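Local coordinates for dihydroneopterin aldolase (Burkholderia thailandensis, PDB 3V9O), which belongs to the dihydroneopterin aldolase family, small alpha/beta proteins that assemble through their antiparallel sheets, and binds guanine in this crystal, at residues 25-38 with 78-92. Residues are numbered along the deposited sequence; the frame is centred on the assembly and turned at random.
Sequences LYLRNHEVYMNIGA and MKQSVAQCVARGHIH. With EDO (1,2-ethanediol), chain F; SO4 (sulfate ion), chain H.
Met78 reaches from the helix 78-87 to the backbone of the strand 25-34, its methyl CE lying 3.6 Å from Tyr26 C while SD rests beside CB of Leu27. The bend at its last torsion (chi3 -73°) lays CE over the Tyr26 backbone, where it also touches CB of Leu25; a flexible, unbranched thioether can follow the strand in this way. At the middle of the strand His30 points toward the helix. With CG anti to the backbone N (chi1 175°), its ring has CB of Val82 in plane at its edge and CD2 3.6 Å from CG1 of Val82, while CG of Lys79 approaches obliquely in an off-centre CH-pi contact. The ring is polar yet buried, and both nitrogens have partners: NE2 shares a water at 2.6 Å, which also donates weakly to Lys79 O, whereas ND1 bonds to Asp126 O of the second subunit. Lys79, extended past the imidazole, carries its ammonium to a salt bridge with that same Asp126. Farther along, beta-branched Val86 packs against Val32 and Met34, and CE of Met34 lies 3.8 Å from CD1 of Ile91. Beyond the helix, the 35-38 and 91-92 loops meet mainly through backbone: Ile36 CA points its hydrogen almost straight at Ile91 O (3.3 Å, 178°). A water donates to Asn35 O (2.7 Å) and accepts from Ile91 N. His92 adds two weak bonds, accepting from Gly37 N through its carbonyl O and offering ring ND1 to Gly37 O at 3.3 Å; glycine suits backbone angles that would jam a side chain against the preceding carbonyl O. Ala38 is part of the guanine pocket. Apolar packing thus lays a helix on the outermost strand of the chain's own antiparallel sheet, His30 and Lys79 link this layer to the second subunit, whose strand continues the sheet, and a water bridge plus weak direct bonds join the loops beside the pocket.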
loop_
_atom_site.group_PDB
_atom_site.type_symbol
_atom_site.label_atom_id
_atom_site.label_comp_id
_atom_site.label_asym_id
_atom_site.label_seq_id
_atom_site.Cartn_x
_atom_site.Cartn_y
_atom_site.Cartn_z
ATOM N N LEU A 25 12.041 -3.269 9.814
ATOM C CA LEU A 25 11.573 -4.485 10.470
ATOM C C LEU A 25 10.077 -4.302 10.644
ATOM O O LEU A 25 9.634 -3.191 10.907
ATOM C CB LEU A 25 12.218 -4.589 11.854
ATOM C CG LEU A 25 13.758 -4.402 11.935
ATOM C CD1 LEU A 25 14.180 -4.526 13.391
ATOM C CD2 LEU A 25 14.501 -5.412 11.102
ATOM N N TYR A 26 9.293 -5.359 10.453
ATOM C CA TYR A 26 7.840 -5.164 10.503
ATOM C C TYR A 26 7.170 -6.360 11.174
ATOM O O TYR A 26 7.535 -7.515 11.019
ATOM C CB TYR A 26 7.263 -4.849 9.114
ATOM C CG TYR A 26 7.439 -5.902 8.051
ATOM C CD1 TYR A 26 6.475 -6.915 7.875
ATOM C CD2 TYR A 26 8.530 -5.857 7.174
ATOM C CE1 TYR A 26 6.590 -7.831 6.852
ATOM C CE2 TYR A 26 8.657 -6.769 6.151
ATOM C CZ TYR A 26 7.713 -7.774 5.973
ATOM O OH TYR A 26 7.822 -8.637 4.905
ATOM N N LEU A 27 6.096 -5.990 11.890
ATOM C CA LEU A 27 5.209 -6.968 12.535
ATOM C C LEU A 27 3.827 -6.735 11.951
ATOM O O LEU A 27 3.240 -5.622 12.040
ATOM C CB LEU A 27 5.192 -6.656 14.049
ATOM C CG LEU A 27 4.522 -7.773 14.849
ATOM C CD1 LEU A 27 5.298 -9.080 14.812
ATOM C CD2 LEU A 27 4.354 -7.256 16.323
ATOM N N ARG A 28 3.289 -7.746 11.257
ATOM C CA ARG A 28 2.006 -7.616 10.582
ATOM C C ARG A 28 0.897 -8.301 11.352
ATOM O O ARG A 28 0.997 -9.501 11.663
ATOM C CB ARG A 28 2.039 -8.191 9.141
ATOM C CG ARG A 28 0.755 -7.919 8.399
ATOM C CD ARG A 28 0.796 -8.023 6.871
ATOM N NE ARG A 28 1.005 -9.402 6.460
ATOM C CZ ARG A 28 2.151 -9.889 5.944
ATOM N NH1 ARG A 28 3.180 -9.119 5.700
ATOM N NH2 ARG A 28 2.182 -11.163 5.639
ATOM N N ASN A 29 -0.155 -7.520 11.611
ATOM C CA ASN A 29 -1.419 -8.024 12.242
ATOM C C ASN A 29 -1.150 -8.837 13.505
ATOM O O ASN A 29 -1.497 -10.047 13.557
ATOM C CB ASN A 29 -2.291 -8.768 11.263
ATOM C CG ASN A 29 -2.738 -7.877 10.121
ATOM O OD1 ASN A 29 -2.950 -6.648 10.324
ATOM N ND2 ASN A 29 -2.929 -8.459 8.937
ATOM N N HIS A 30 -0.563 -8.186 14.520
ATOM C CA HIS A 30 -0.462 -8.783 15.825
ATOM C C HIS A 30 -1.790 -8.552 16.523
ATOM O O HIS A 30 -2.166 -7.430 16.801
ATOM C CB HIS A 30 0.688 -8.108 16.589
ATOM C CG HIS A 30 0.820 -8.550 17.995
ATOM N ND1 HIS A 30 0.428 -9.787 18.431
ATOM C CD2 HIS A 30 1.379 -7.935 19.069
ATOM C CE1 HIS A 30 0.692 -9.911 19.727
ATOM N NE2 HIS A 30 1.247 -8.790 20.136
ATOM N N GLU A 31 -2.498 -9.619 16.827
ATOM C CA GLU A 31 -3.777 -9.508 17.543
ATOM C C GLU A 31 -3.558 -9.707 19.046
ATOM O O GLU A 31 -2.809 -10.558 19.501
ATOM C CB GLU A 31 -4.794 -10.510 17.015
ATOM C CG GLU A 31 -4.547 -11.944 17.308
ATOM C CD GLU A 31 -5.739 -12.809 17.074
ATOM O OE1 GLU A 31 -6.733 -12.387 16.430
ATOM O OE2 GLU A 31 -5.702 -13.962 17.541
ATOM N N VAL A 32 -4.316 -8.883 19.784
ATOM C CA VAL A 32 -4.405 -9.034 21.226
ATOM C C VAL A 32 -5.862 -8.903 21.632
ATOM O O VAL A 32 -6.700 -8.324 20.910
ATOM C CB VAL A 32 -3.562 -7.967 21.976
ATOM C CG1 VAL A 32 -2.056 -8.080 21.632
ATOM C CG2 VAL A 32 -4.067 -6.545 21.744
ATOM N N TYR A 33 -6.192 -9.427 22.806
ATOM C CA TYR A 33 -7.494 -9.257 23.386
ATOM C C TYR A 33 -7.275 -8.473 24.679
ATOM O O TYR A 33 -6.415 -8.846 25.499
ATOM C CB TYR A 33 -8.162 -10.602 23.678
ATOM C CG TYR A 33 -8.568 -11.355 22.415
ATOM C CD1 TYR A 33 -7.667 -12.193 21.787
ATOM C CD2 TYR A 33 -9.844 -11.176 21.850
ATOM C CE1 TYR A 33 -8.041 -12.891 20.629
ATOM C CE2 TYR A 33 -10.213 -11.866 20.704
ATOM C CZ TYR A 33 -9.296 -12.713 20.122
ATOM O OH TYR A 33 -9.696 -13.427 18.972
ATOM N N MET A 34 -8.021 -7.384 24.825
ATOM C CA MET A 34 -7.800 -6.548 26.000
ATOM C C MET A 34 -9.068 -5.764 26.292
ATOM O O MET A 34 -9.988 -5.636 25.442
ATOM C CB MET A 34 -6.614 -5.599 25.757
ATOM C CG MET A 34 -6.931 -4.646 24.602
ATOM S SD MET A 34 -5.556 -3.567 24.138
ATOM C CE MET A 34 -5.337 -2.685 25.474
ATOM N N ASN A 35 -9.144 -5.199 27.502
ATOM C CA ASN A 35 -10.211 -4.271 27.809
ATOM C C ASN A 35 -9.799 -2.912 27.253
ATOM O O ASN A 35 -8.690 -2.458 27.499
ATOM C CB ASN A 35 -10.425 -4.257 29.322
ATOM C CG ASN A 35 -11.042 -5.553 29.799
ATOM O OD1 ASN A 35 -12.061 -5.992 29.274
ATOM N ND2 ASN A 35 -10.379 -6.210 30.747
ATOM N N ILE A 36 -10.643 -2.352 26.392
ATOM C CA ILE A 36 -10.342 -1.086 25.746
ATOM C C ILE A 36 -11.671 -0.495 25.341
ATOM O O ILE A 36 -12.605 -1.225 24.973
ATOM C CB ILE A 36 -9.457 -1.250 24.541
ATOM C CG1 ILE A 36 -9.063 0.120 23.968
ATOM C CG2 ILE A 36 -10.107 -2.176 23.459
ATOM C CD1 ILE A 36 -7.913 0.002 22.972
ATOM N N GLY A 37 -11.841 0.802 25.510
ATOM C CA GLY A 37 -13.114 1.379 25.166
ATOM C C GLY A 37 -13.261 2.651 25.917
ATOM O O GLY A 37 -13.003 2.666 27.143
ATOM N N ALA A 38 -13.674 3.697 25.188
ATOM C CA ALA A 38 -14.041 4.999 25.753
ATOM C C ALA A 38 -15.466 4.992 26.293
ATOM O O ALA A 38 -15.701 4.635 27.445
ATOM C CB ALA A 38 -13.903 6.089 24.712
ATOM N N MET A 78 9.465 -5.725 18.927
ATOM C CA MET A 78 8.147 -5.180 18.588
ATOM C C MET A 78 7.039 -5.894 19.384
ATOM O O MET A 78 6.236 -5.204 20.068
ATOM C CB MET A 78 7.899 -5.284 17.089
ATOM C CG MET A 78 8.819 -4.393 16.275
ATOM S SD MET A 78 8.547 -4.440 14.507
ATOM C CE MET A 78 9.246 -6.080 14.091
ATOM N N LYS A 79 6.963 -7.224 19.331
ATOM C CA LYS A 79 5.928 -7.923 20.067
ATOM C C LYS A 79 6.119 -7.694 21.570
ATOM O O LYS A 79 5.117 -7.495 22.277
ATOM C CB LYS A 79 5.930 -9.422 19.681
ATOM C CG LYS A 79 4.772 -10.218 20.272
ATOM C CD LYS A 79 4.673 -11.687 19.840
ATOM C CE LYS A 79 3.708 -12.398 20.861
ATOM N NZ LYS A 79 3.428 -13.789 20.634
ATOM N N GLN A 80 7.348 -7.660 22.060
ATOM C CA GLN A 80 7.592 -7.417 23.498
ATOM C C GLN A 80 7.045 -6.075 23.940
ATOM O O GLN A 80 6.471 -5.970 25.046
ATOM C CB GLN A 80 9.100 -7.472 23.743
ATOM C CG GLN A 80 9.626 -8.905 23.794
ATOM C CD GLN A 80 11.148 -9.025 23.678
ATOM O OE1 GLN A 80 11.879 -8.026 23.550
ATOM N NE2 GLN A 80 11.629 -10.270 23.681
ATOM N N SER A 81 7.284 -5.046 23.153
ATOM C CA SER A 81 6.791 -3.733 23.511
ATOM C C SER A 81 5.275 -3.668 23.496
ATOM O O SER A 81 4.681 -3.045 24.410
ATOM C CB SER A 81 7.420 -2.656 22.653
ATOM O OG SER A 81 8.820 -2.796 22.766
ATOM N N VAL A 82 4.633 -4.287 22.510
ATOM C CA VAL A 82 3.161 -4.315 22.523
ATOM C C VAL A 82 2.712 -5.036 23.778
ATOM O O VAL A 82 1.834 -4.529 24.507
ATOM C CB VAL A 82 2.648 -5.049 21.291
ATOM C CG1 VAL A 82 1.116 -5.229 21.421
ATOM C CG2 VAL A 82 2.975 -4.206 20.061
ATOM N N ALA A 83 3.278 -6.182 24.117
ATOM C CA ALA A 83 2.841 -6.904 25.310
ATOM C C ALA A 83 2.991 -6.076 26.561
ATOM O O ALA A 83 2.076 -6.078 27.441
ATOM C CB ALA A 83 3.631 -8.209 25.495
ATOM N N GLN A 84 4.094 -5.349 26.695
ATOM C CA GLN A 84 4.313 -4.552 27.885
ATOM C C GLN A 84 3.238 -3.461 27.993
ATOM O O GLN A 84 2.713 -3.209 29.068
ATOM C CB GLN A 84 5.699 -3.932 27.840
ATOM C CG GLN A 84 6.792 -4.947 28.121
ATOM C CD GLN A 84 8.190 -4.494 27.693
ATOM O OE1 GLN A 84 8.385 -3.410 27.107
ATOM N NE2 GLN A 84 9.181 -5.344 27.980
ATOM N N CYS A 85 2.931 -2.823 26.878
ATOM C CA CYS A 85 1.925 -1.761 26.888
ATOM C C CYS A 85 0.526 -2.262 27.188
ATOM O O CYS A 85 -0.195 -1.665 28.021
ATOM C CB CYS A 85 1.988 -0.961 25.568
ATOM S SG CYS A 85 3.484 -0.004 25.342
ATOM N N VAL A 86 0.168 -3.380 26.605
ATOM C CA VAL A 86 -1.174 -3.963 26.813
ATOM C C VAL A 86 -1.285 -4.416 28.269
ATOM O O VAL A 86 -2.358 -4.237 28.910
ATOM C CB VAL A 86 -1.373 -5.131 25.820
ATOM C CG1 VAL A 86 -2.606 -5.955 26.157
ATOM C CG2 VAL A 86 -1.473 -4.619 24.420
ATOM N N ALA A 87 -0.197 -4.915 28.856
ATOM C CA ALA A 87 -0.231 -5.472 30.204
ATOM C C ALA A 87 -0.413 -4.413 31.293
ATOM O O ALA A 87 -0.724 -4.741 32.455
ATOM C CB ALA A 87 1.066 -6.261 30.468
ATOM N N ARG A 88 -0.202 -3.144 30.950
ATOM C CA ARG A 88 -0.408 -2.056 31.929
ATOM C C ARG A 88 -1.875 -1.848 32.288
ATOM O O ARG A 88 -2.191 -1.251 33.323
ATOM C CB ARG A 88 0.188 -0.737 31.434
ATOM C CG ARG A 88 1.696 -0.777 31.217
ATOM C CD ARG A 88 2.180 0.529 30.639
ATOM N NE ARG A 88 3.530 0.437 30.080
ATOM C CZ ARG A 88 3.968 1.190 29.080
ATOM N NH1 ARG A 88 3.157 2.071 28.517
ATOM N NH2 ARG A 88 5.208 1.055 28.628
ATOM N N GLY A 89 -2.781 -2.332 31.448
ATOM C CA GLY A 89 -4.189 -2.254 31.773
ATOM C C GLY A 89 -4.708 -0.822 31.757
ATOM O O GLY A 89 -3.962 0.140 31.524
ATOM N N HIS A 90 -6.007 -0.682 31.972
ATOM C CA HIS A 90 -6.625 0.640 32.105
ATOM C C HIS A 90 -6.557 1.560 30.893
ATOM O O HIS A 90 -6.547 2.791 31.036
ATOM C CB HIS A 90 -6.068 1.363 33.351
ATOM C CG HIS A 90 -6.085 0.524 34.594
ATOM N ND1 HIS A 90 -4.943 -0.027 35.140
ATOM C CD2 HIS A 90 -7.109 0.121 35.384
ATOM C CE1 HIS A 90 -5.261 -0.723 36.219
ATOM N NE2 HIS A 90 -6.570 -0.650 36.389
ATOM N N ILE A 91 -6.537 0.979 29.695
ATOM C CA ILE A 91 -6.528 1.735 28.437
ATOM C C ILE A 91 -7.980 1.923 27.939
ATOM O O ILE A 91 -8.721 0.946 27.729
ATOM C CB ILE A 91 -5.616 0.967 27.457
ATOM C CG1 ILE A 91 -4.196 0.927 28.052
ATOM C CG2 ILE A 91 -5.591 1.583 26.053
ATOM C CD1 ILE A 91 -3.325 -0.277 27.594
ATOM N N HIS A 92 -8.393 3.183 27.758
ATOM C CA HIS A 92 -9.666 3.568 27.140
ATOM C C HIS A 92 -9.632 3.930 25.628
ATOM O O HIS A 92 -10.462 3.457 24.839
ATOM C CB HIS A 92 -10.255 4.723 27.909
ATOM C CG HIS A 92 -10.466 4.394 29.350
ATOM N ND1 HIS A 92 -11.683 3.975 29.838
ATOM C CD2 HIS A 92 -9.596 4.331 30.386
ATOM C CE1 HIS A 92 -11.566 3.731 31.136
ATOM N NE2 HIS A 92 -10.310 3.937 31.492
HETATM C C1 EDO F . -0.886 3.126 28.650
HETATM O O1 EDO F . 0.403 3.606 29.026
HETATM C C2 EDO F . -0.688 1.975 27.671
HETATM O O2 EDO F . 0.557 1.319 27.983
HETATM S S SO4 H . -7.801 -4.196 33.013
HETATM O O1 SO4 H . -8.821 -4.319 34.059
HETATM O O2 SO4 H . -6.470 -4.176 33.622
HETATM O O3 SO4 H . -7.917 -5.352 32.120
HETATM O O4 SO4 H . -7.983 -2.947 32.262
HETATM O O HOH W 1 2.028 -8.714 22.598
HETATM O O HOH W 2 -6.732 -2.035 29.297
#